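Local coordinates for protein racemase, putative (Roseobacter denitrificans, PDB 3TCS) that binds magnesium and, as a member of the mandelate racemase branch of the enolase superfamily, probably acts as a racemase or hydro-lyase, at residues S139-D144 / S335-D340; T305-N310 / Y331-I336; L348-P353 / I373-L378. One frame throughout, in Å; residues are numbered along the deposited sequence.

How the interactions relate
Interactions 1 and 2 meet at the ligand pocket of the barrel, their centres about 12 Å apart, and share Ser335 and Ile336 at the end of strand 332-335. Two hydrogen bonds probably join them, Ser139 N to Phe334 O (2.7 Å) and Ser139 OG to Glu333 OE2 (2.8 Å), and Met141 packs on Ala309. Met141 belongs to interaction 1, and His307, Ala309 and Glu333 to interaction 2; all four line the D-alanine pocket beside the magnesium site of Asp205, Glu231 and Glu257. Interaction 3 stands apart, its centre about 22 Å from that of interaction 1 and 20 Å from that of interaction 2, away from these sites.

Interaction 1: S139-D144 / S335-D340; sequences SSMKRD and SIEGPD
Lys142 and Asp340 form a salt bridge between the two loops, NZ lying 2.8 Å from OD2 on the syn side of the carboxylate. The lysine chain is extended beyond CG, and on its way to the aspartate its CE passes 3.5 Å from Glu337 OE1. Glu337 turns its other oxygen to the backbone: Met141 N donates to OE2 over 2.7 Å, nearly straight at 168°, meeting it on the anti side and a little out of the carboxylate plane. The chain of Glu337 is bent at chi2 (-59°), which folds the carboxylate back to this amide; Arg153 of helix 147-161 makes a salt bridge to the same OE2, so that oxygen is gripped from two residues. Between the backbones, Ile336 N donates to Ser139 O at 3.2 Å, and Ser335 CA-H also approaches this carbonyl. Ser139 and Ser335 form a parallel bridge where strands 132-139 and 332-335 end, neighbours in the beta barrel of this enolase-superfamily fold, and the loop after strand 132-139 brings Met141 to the D-alanine pocket. Met141 CG rests 3.5 Å from Glu337 CG, the two side chains crossing at a slant, while its CE reaches Ser335 CB at 3.7 Å. The CD1 methyl of Ile336 touches Ser140 CA at 4.0 Å, and the isoleucine also packs on Leu154 and Leu157 of helix 147-161.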
# COMPACT_ATOMS: atom_id res chain seq x y z
N SER B 139 -18.68 -12.83 16.16
CA SER B 139 -17.30 -12.40 16.26
C SER B 139 -17.04 -11.29 17.27
O SER B 139 -17.58 -10.19 17.14
CB SER B 139 -16.82 -11.98 14.86
OG SER B 139 -15.41 -11.82 14.81
N SER B 140 -16.23 -11.60 18.28
CA SER B 140 -15.86 -10.62 19.30
C SER B 140 -14.60 -9.91 18.83
O SER B 140 -13.67 -10.55 18.35
CB SER B 140 -15.57 -11.30 20.64
OG SER B 140 -14.90 -10.40 21.51
N MET B 141 -14.57 -8.59 18.97
CA MET B 141 -13.42 -7.79 18.54
C MET B 141 -12.51 -7.38 19.70
O MET B 141 -11.39 -6.93 19.49
CB MET B 141 -13.91 -6.51 17.85
CG MET B 141 -14.87 -6.72 16.71
SD MET B 141 -14.11 -7.59 15.34
CE MET B 141 -15.54 -8.40 14.62
N LYS B 142 -13.01 -7.54 20.92
CA LYS B 142 -12.28 -7.13 22.11
C LYS B 142 -11.22 -8.04 22.71
O LYS B 142 -11.32 -9.27 22.64
CB LYS B 142 -13.28 -6.78 23.21
CG LYS B 142 -14.19 -5.60 22.89
CD LYS B 142 -15.19 -5.37 24.01
CE LYS B 142 -15.99 -4.10 23.79
NZ LYS B 142 -16.95 -3.84 24.90
N ARG B 143 -10.22 -7.41 23.30
CA ARG B 143 -9.14 -8.08 24.00
C ARG B 143 -9.16 -7.54 25.43
O ARG B 143 -8.69 -8.19 26.37
CB ARG B 143 -7.79 -7.79 23.36
CG ARG B 143 -7.50 -8.68 22.18
CD ARG B 143 -6.06 -8.58 21.74
NE ARG B 143 -5.76 -9.60 20.74
CZ ARG B 143 -6.16 -9.54 19.47
NH1 ARG B 143 -6.87 -8.51 19.04
NH2 ARG B 143 -5.87 -10.54 18.65
N ASP B 144 -9.73 -6.35 25.59
CA ASP B 144 -9.85 -5.73 26.90
C ASP B 144 -11.16 -6.15 27.54
O ASP B 144 -11.95 -5.32 27.99
CB ASP B 144 -9.79 -4.20 26.79
CG ASP B 144 -10.70 -3.66 25.71
OD1 ASP B 144 -11.91 -3.97 25.74
OD2 ASP B 144 -10.21 -2.92 24.84
N SER B 335 -19.89 -9.47 13.44
CA SER B 335 -19.53 -8.72 14.63
C SER B 335 -20.71 -8.62 15.59
O SER B 335 -21.82 -8.31 15.18
CB SER B 335 -19.08 -7.31 14.26
OG SER B 335 -18.89 -6.54 15.44
N ILE B 336 -20.46 -8.88 16.87
CA ILE B 336 -21.53 -8.77 17.86
C ILE B 336 -21.27 -7.62 18.84
O ILE B 336 -21.90 -7.54 19.89
CB ILE B 336 -21.76 -10.11 18.63
CG1 ILE B 336 -20.44 -10.73 19.08
CG2 ILE B 336 -22.49 -11.10 17.72
CD1 ILE B 336 -19.73 -9.99 20.19
N GLU B 337 -20.36 -6.72 18.47
CA GLU B 337 -20.04 -5.57 19.32
C GLU B 337 -21.17 -4.55 19.26
O GLU B 337 -21.92 -4.50 18.29
CB GLU B 337 -18.73 -4.91 18.86
CG GLU B 337 -17.50 -5.81 18.89
CD GLU B 337 -17.20 -6.35 20.28
OE1 GLU B 337 -17.68 -5.76 21.27
OE2 GLU B 337 -16.47 -7.36 20.38
N GLY B 338 -21.30 -3.76 20.32
CA GLY B 338 -22.35 -2.75 20.37
C GLY B 338 -21.83 -1.36 20.08
O GLY B 338 -20.68 -1.20 19.67
N PRO B 339 -22.65 -0.32 20.30
CA PRO B 339 -22.25 1.07 20.04
C PRO B 339 -21.06 1.57 20.86
O PRO B 339 -20.46 2.59 20.51
CB PRO B 339 -23.53 1.85 20.32
CG PRO B 339 -24.21 1.02 21.36
CD PRO B 339 -24.02 -0.38 20.83
N ASP B 340 -20.71 0.88 21.93
CA ASP B 340 -19.57 1.31 22.73
C ASP B 340 -18.28 1.05 21.96
O ASP B 340 -17.26 1.69 22.20
CB ASP B 340 -19.52 0.56 24.07
CG ASP B 340 -19.20 -0.92 23.91
OD1 ASP B 340 -20.00 -1.64 23.27
OD2 ASP B 340 -18.15 -1.37 24.42

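Interaction 2: T305-N310 / Y331-I336; sequences TPHCAN and YLEFSI. With DAL (D-alanine), chain L.
Cys308 N donates to Glu333 OE1, the one direct hydrogen bond between the two segments, at 3.1 Å and moderately straight. The amide meets the anti side of the carboxylate, 33° out of its plane. Glu333 gets there as a chain extended beyond CG, with CG anti to the backbone N (chi1 171°). Its OE2 is held from elsewhere, by a salt bridge from Lys167 and a hydrogen bond with Ser139 OG.

Two waters take the place of direct backbone pairing. One donates to Pro306 O and Tyr331 O and accepts from Glu333 N (3.0 Å); the other donates to Cys308 O and accepts from Ser335 N (2.9 Å). They bridge the segments where strand 332-335 runs beside the loop in the TIM barrel.

In the packing, Cys308 SG lies against Leu332 CD1 at 3.9 Å, and Thr305 CG2 sits at the edge of the Tyr331 ring, near its plane. The side chains of His307 and Glu333 travel together, alongside each other, ring and carboxylate planes 82° apart. Asp280 binds His307 ND1 and so fixes the ring's rotation, while D-alanine N lies at the ring edge, 3.1 Å from CD2. Ala309 CB meets the ligand's methyl CB at 3.6 Å.

Replacing Glu333 with an alanine is likely to leave Cys308 N, Lys167 and Ser139 OG without their carboxylate partner and open a gap beside the ligand. With Lys167 paired to one oxygen and a backbone amide to the other, the carboxylate is held from both oxygens and is probably fixed in position beside the ligand, next to a histidine held by Asp280.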
# COMPACT_ATOMS: atom_id res chain seq x y z
N THR B 305 -13.38 -17.88 3.54
CA THR B 305 -14.17 -17.42 4.68
C THR B 305 -13.74 -15.96 4.85
O THR B 305 -12.84 -15.64 5.64
CB THR B 305 -13.85 -18.25 5.94
OG1 THR B 305 -14.19 -19.62 5.67
CG2 THR B 305 -14.67 -17.75 7.14
N PRO B 306 -14.38 -15.06 4.11
CA PRO B 306 -14.06 -13.63 4.15
C PRO B 306 -14.10 -12.95 5.50
O PRO B 306 -14.78 -13.39 6.44
CB PRO B 306 -15.08 -13.01 3.18
CG PRO B 306 -15.43 -14.15 2.25
CD PRO B 306 -15.53 -15.31 3.21
N HIS B 307 -13.36 -11.85 5.58
CA HIS B 307 -13.31 -11.03 6.78
C HIS B 307 -14.28 -9.86 6.58
O HIS B 307 -14.28 -9.22 5.53
CB HIS B 307 -11.89 -10.49 6.97
CG HIS B 307 -11.79 -9.32 7.90
ND1 HIS B 307 -12.09 -8.03 7.52
CD2 HIS B 307 -11.40 -9.25 9.20
CE1 HIS B 307 -11.89 -7.21 8.53
NE2 HIS B 307 -11.47 -7.92 9.57
N CYS B 308 -15.13 -9.62 7.57
CA CYS B 308 -16.07 -8.50 7.58
C CYS B 308 -16.31 -8.30 9.07
O CYS B 308 -16.95 -9.12 9.72
CB CYS B 308 -17.37 -8.80 6.80
SG CYS B 308 -18.15 -10.43 6.93
N ALA B 309 -15.75 -7.22 9.61
CA ALA B 309 -15.80 -6.97 11.04
C ALA B 309 -16.71 -5.89 11.62
O ALA B 309 -16.57 -5.54 12.79
CB ALA B 309 -14.37 -6.73 11.54
N ASN B 310 -17.63 -5.36 10.83
CA ASN B 310 -18.53 -4.35 11.37
C ASN B 310 -19.82 -4.32 10.59
O ASN B 310 -19.95 -4.99 9.56
CB ASN B 310 -17.87 -2.97 11.39
CG ASN B 310 -17.40 -2.53 10.02
OD1 ASN B 310 -18.20 -2.35 9.11
ND2 ASN B 310 -16.09 -2.37 9.87
N TYR B 331 -18.93 -20.23 7.40
CA TYR B 331 -19.79 -19.19 7.94
C TYR B 331 -19.35 -17.76 7.67
O TYR B 331 -18.21 -17.51 7.29
CB TYR B 331 -19.92 -19.39 9.47
CG TYR B 331 -18.72 -20.09 10.09
CD1 TYR B 331 -18.89 -21.12 11.03
CD2 TYR B 331 -17.41 -19.77 9.71
CE1 TYR B 331 -17.80 -21.81 11.55
CE2 TYR B 331 -16.31 -20.46 10.24
CZ TYR B 331 -16.51 -21.48 11.15
OH TYR B 331 -15.44 -22.19 11.64
N LEU B 332 -20.29 -16.84 7.88
CA LEU B 332 -20.09 -15.41 7.70
C LEU B 332 -19.60 -14.80 9.02
O LEU B 332 -20.19 -15.03 10.06
CB LEU B 332 -21.44 -14.75 7.36
CG LEU B 332 -21.49 -13.23 7.34
CD1 LEU B 332 -21.09 -12.73 5.96
CD2 LEU B 332 -22.91 -12.75 7.68
N GLU B 333 -18.52 -14.01 8.97
CA GLU B 333 -18.06 -13.37 10.19
C GLU B 333 -19.13 -12.35 10.56
O GLU B 333 -19.57 -11.55 9.72
CB GLU B 333 -16.72 -12.66 9.97
CG GLU B 333 -16.33 -11.80 11.17
CD GLU B 333 -14.88 -11.38 11.17
OE1 GLU B 333 -14.28 -11.18 10.09
OE2 GLU B 333 -14.34 -11.24 12.28
N PHE B 334 -19.58 -12.37 11.81
CA PHE B 334 -20.62 -11.43 12.21
C PHE B 334 -20.27 -10.74 13.52
O PHE B 334 -20.34 -11.35 14.59
CB PHE B 334 -21.95 -12.18 12.36
CG PHE B 334 -23.15 -11.27 12.44
CD1 PHE B 334 -23.70 -10.72 11.29
CD2 PHE B 334 -23.71 -10.95 13.67
CE1 PHE B 334 -24.80 -9.87 11.36
CE2 PHE B 334 -24.81 -10.09 13.76
CZ PHE B 334 -25.35 -9.55 12.60
N SER B 335 -19.89 -9.47 13.44
CA SER B 335 -19.53 -8.72 14.63
C SER B 335 -20.71 -8.62 15.59
O SER B 335 -21.82 -8.31 15.18
CB SER B 335 -19.08 -7.31 14.26
OG SER B 335 -18.89 -6.54 15.44
N ILE B 336 -20.46 -8.88 16.87
CA ILE B 336 -21.53 -8.77 17.86
C ILE B 336 -21.27 -7.62 18.84
O ILE B 336 -21.90 -7.54 19.89
CB ILE B 336 -21.76 -10.11 18.63
CG1 ILE B 336 -20.44 -10.73 19.08
CG2 ILE B 336 -22.49 -11.10 17.72
CD1 ILE B 336 -19.73 -9.99 20.19
N DAL L . -11.22 -11.25 11.61
CA DAL L . -11.15 -10.30 12.74
CB DAL L . -12.40 -9.42 12.77
C DAL L . -9.95 -9.43 12.60
O DAL L . -8.87 -9.91 12.57
O HOH W 1 -17.07 -14.72 6.47
O HOH W 2 -19.31 -8.36 10.84

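Interaction 3: L348-P353 / I373-L378; sequences LFVKTP and ISPEWL
Leu348 and Trp377 make the close side of this contact, their side chains lying next to each other and pointing the same way. The CD2 methyl of Leu348 sits over one face of the indole in a CH-pi contact, 3.7 Å from the centroid of the five-membered ring and displaced toward the rim on the NE1 side. Trp377 has CG anti to the backbone N (chi1 -172°), which brings that face to the leucine. Beside them Ser374 N donates to Leu348 O at 2.8 Å, almost straight at 174°, joining the loop to the start of the helix. Ser374 is the N-cap of helix 375-380: its OG accepts from Trp377 N, 3.3 Å away, so one residue both binds the loop and caps the helix that carries the tryptophan. Ile373 CD1 meets the Phe349 ring at its edge, 3.9 Å from CE1, and Phe38 of strand 37-43 touches both residues and also packs edge-to-face with Trp377, tying the contact to the four-stranded antiparallel sheet. Toward solvent the packing thins. There the exposed Val350 meets Pro375 nearly perpendicular, with CG2 of the valine 3.8 Å from CD of the proline.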
# COMPACT_ATOMS: atom_id res chain seq x y z
N LEU B 348 -27.02 3.82 9.96
CA LEU B 348 -26.47 3.97 8.62
C LEU B 348 -27.53 3.67 7.57
O LEU B 348 -27.53 4.27 6.50
CB LEU B 348 -25.28 3.03 8.40
CG LEU B 348 -23.99 3.28 9.18
CD1 LEU B 348 -22.96 2.20 8.82
CD2 LEU B 348 -23.45 4.65 8.84
N PHE B 349 -28.44 2.75 7.88
CA PHE B 349 -29.46 2.33 6.92
C PHE B 349 -30.89 2.58 7.36
O PHE B 349 -31.18 2.72 8.54
CB PHE B 349 -29.27 0.84 6.63
CG PHE B 349 -27.84 0.44 6.45
CD1 PHE B 349 -27.08 0.97 5.42
CD2 PHE B 349 -27.24 -0.45 7.34
CE1 PHE B 349 -25.73 0.62 5.27
CE2 PHE B 349 -25.90 -0.81 7.20
CZ PHE B 349 -25.15 -0.27 6.16
N VAL B 350 -31.80 2.64 6.38
CA VAL B 350 -33.21 2.85 6.66
C VAL B 350 -33.71 1.65 7.47
O VAL B 350 -34.45 1.80 8.44
CB VAL B 350 -34.02 2.95 5.34
CG1 VAL B 350 -35.51 3.01 5.64
CG2 VAL B 350 -33.58 4.20 4.58
N LYS B 351 -33.29 0.46 7.06
CA LYS B 351 -33.66 -0.76 7.74
C LYS B 351 -32.43 -1.66 7.73
O LYS B 351 -31.86 -1.91 6.67
CB LYS B 351 -34.83 -1.45 7.03
CG LYS B 351 -35.31 -2.72 7.71
CD LYS B 351 -35.68 -2.46 9.16
CE LYS B 351 -36.07 -3.75 9.88
NZ LYS B 351 -36.35 -3.51 11.32
N THR B 352 -32.03 -2.14 8.90
CA THR B 352 -30.85 -2.99 8.99
C THR B 352 -31.03 -4.29 8.22
O THR B 352 -32.09 -4.90 8.24
CB THR B 352 -30.51 -3.34 10.46
OG1 THR B 352 -29.29 -4.09 10.50
CG2 THR B 352 -31.63 -4.18 11.09
N PRO B 353 -29.98 -4.71 7.49
CA PRO B 353 -30.05 -5.95 6.72
C PRO B 353 -29.44 -7.08 7.55
O PRO B 353 -29.28 -8.21 7.06
CB PRO B 353 -29.21 -5.63 5.50
CG PRO B 353 -28.08 -4.83 6.12
CD PRO B 353 -28.82 -3.90 7.07
N ILE B 373 -29.41 3.60 2.10
CA ILE B 373 -28.65 4.40 3.04
C ILE B 373 -29.62 5.40 3.67
O ILE B 373 -30.49 5.94 2.99
CB ILE B 373 -27.52 5.18 2.34
CG1 ILE B 373 -26.67 4.22 1.50
CG2 ILE B 373 -26.66 5.90 3.37
CD1 ILE B 373 -26.07 3.06 2.28
N SER B 374 -29.46 5.62 4.97
CA SER B 374 -30.31 6.54 5.72
C SER B 374 -30.22 7.97 5.20
O SER B 374 -29.14 8.54 5.14
CB SER B 374 -29.90 6.53 7.19
OG SER B 374 -30.51 7.59 7.89
N PRO B 375 -31.37 8.56 4.82
CA PRO B 375 -31.36 9.93 4.31
C PRO B 375 -30.81 10.91 5.35
O PRO B 375 -30.18 11.92 5.01
CB PRO B 375 -32.83 10.19 4.00
CG PRO B 375 -33.32 8.84 3.59
CD PRO B 375 -32.69 7.94 4.64
N GLU B 376 -31.05 10.61 6.62
CA GLU B 376 -30.57 11.45 7.72
C GLU B 376 -29.05 11.38 7.79
O GLU B 376 -28.37 12.39 7.98
CB GLU B 376 -31.19 10.98 9.04
CG GLU B 376 -30.61 11.60 10.32
CD GLU B 376 -30.77 13.11 10.39
OE1 GLU B 376 -31.80 13.63 9.91
OE2 GLU B 376 -29.88 13.76 10.96
N TRP B 377 -28.50 10.17 7.65
CA TRP B 377 -27.05 10.02 7.70
C TRP B 377 -26.45 10.79 6.53
O TRP B 377 -25.48 11.53 6.69
CB TRP B 377 -26.65 8.55 7.61
CG TRP B 377 -25.18 8.34 7.85
CD1 TRP B 377 -24.57 8.04 9.03
CD2 TRP B 377 -24.13 8.44 6.88
NE1 TRP B 377 -23.21 7.95 8.87
CE2 TRP B 377 -22.91 8.19 7.55
CE3 TRP B 377 -24.10 8.72 5.51
CZ2 TRP B 377 -21.68 8.22 6.90
CZ3 TRP B 377 -22.87 8.75 4.85
CH2 TRP B 377 -21.67 8.49 5.55
N LEU B 378 -27.02 10.61 5.34
CA LEU B 378 -26.53 11.31 4.15
C LEU B 378 -26.55 12.83 4.33
O LEU B 378 -25.62 13.53 3.91
CB LEU B 378 -27.36 10.92 2.92
CG LEU B 378 -27.20 9.47 2.47
CD1 LEU B 378 -28.17 9.16 1.35
CD2 LEU B 378 -25.77 9.23 2.00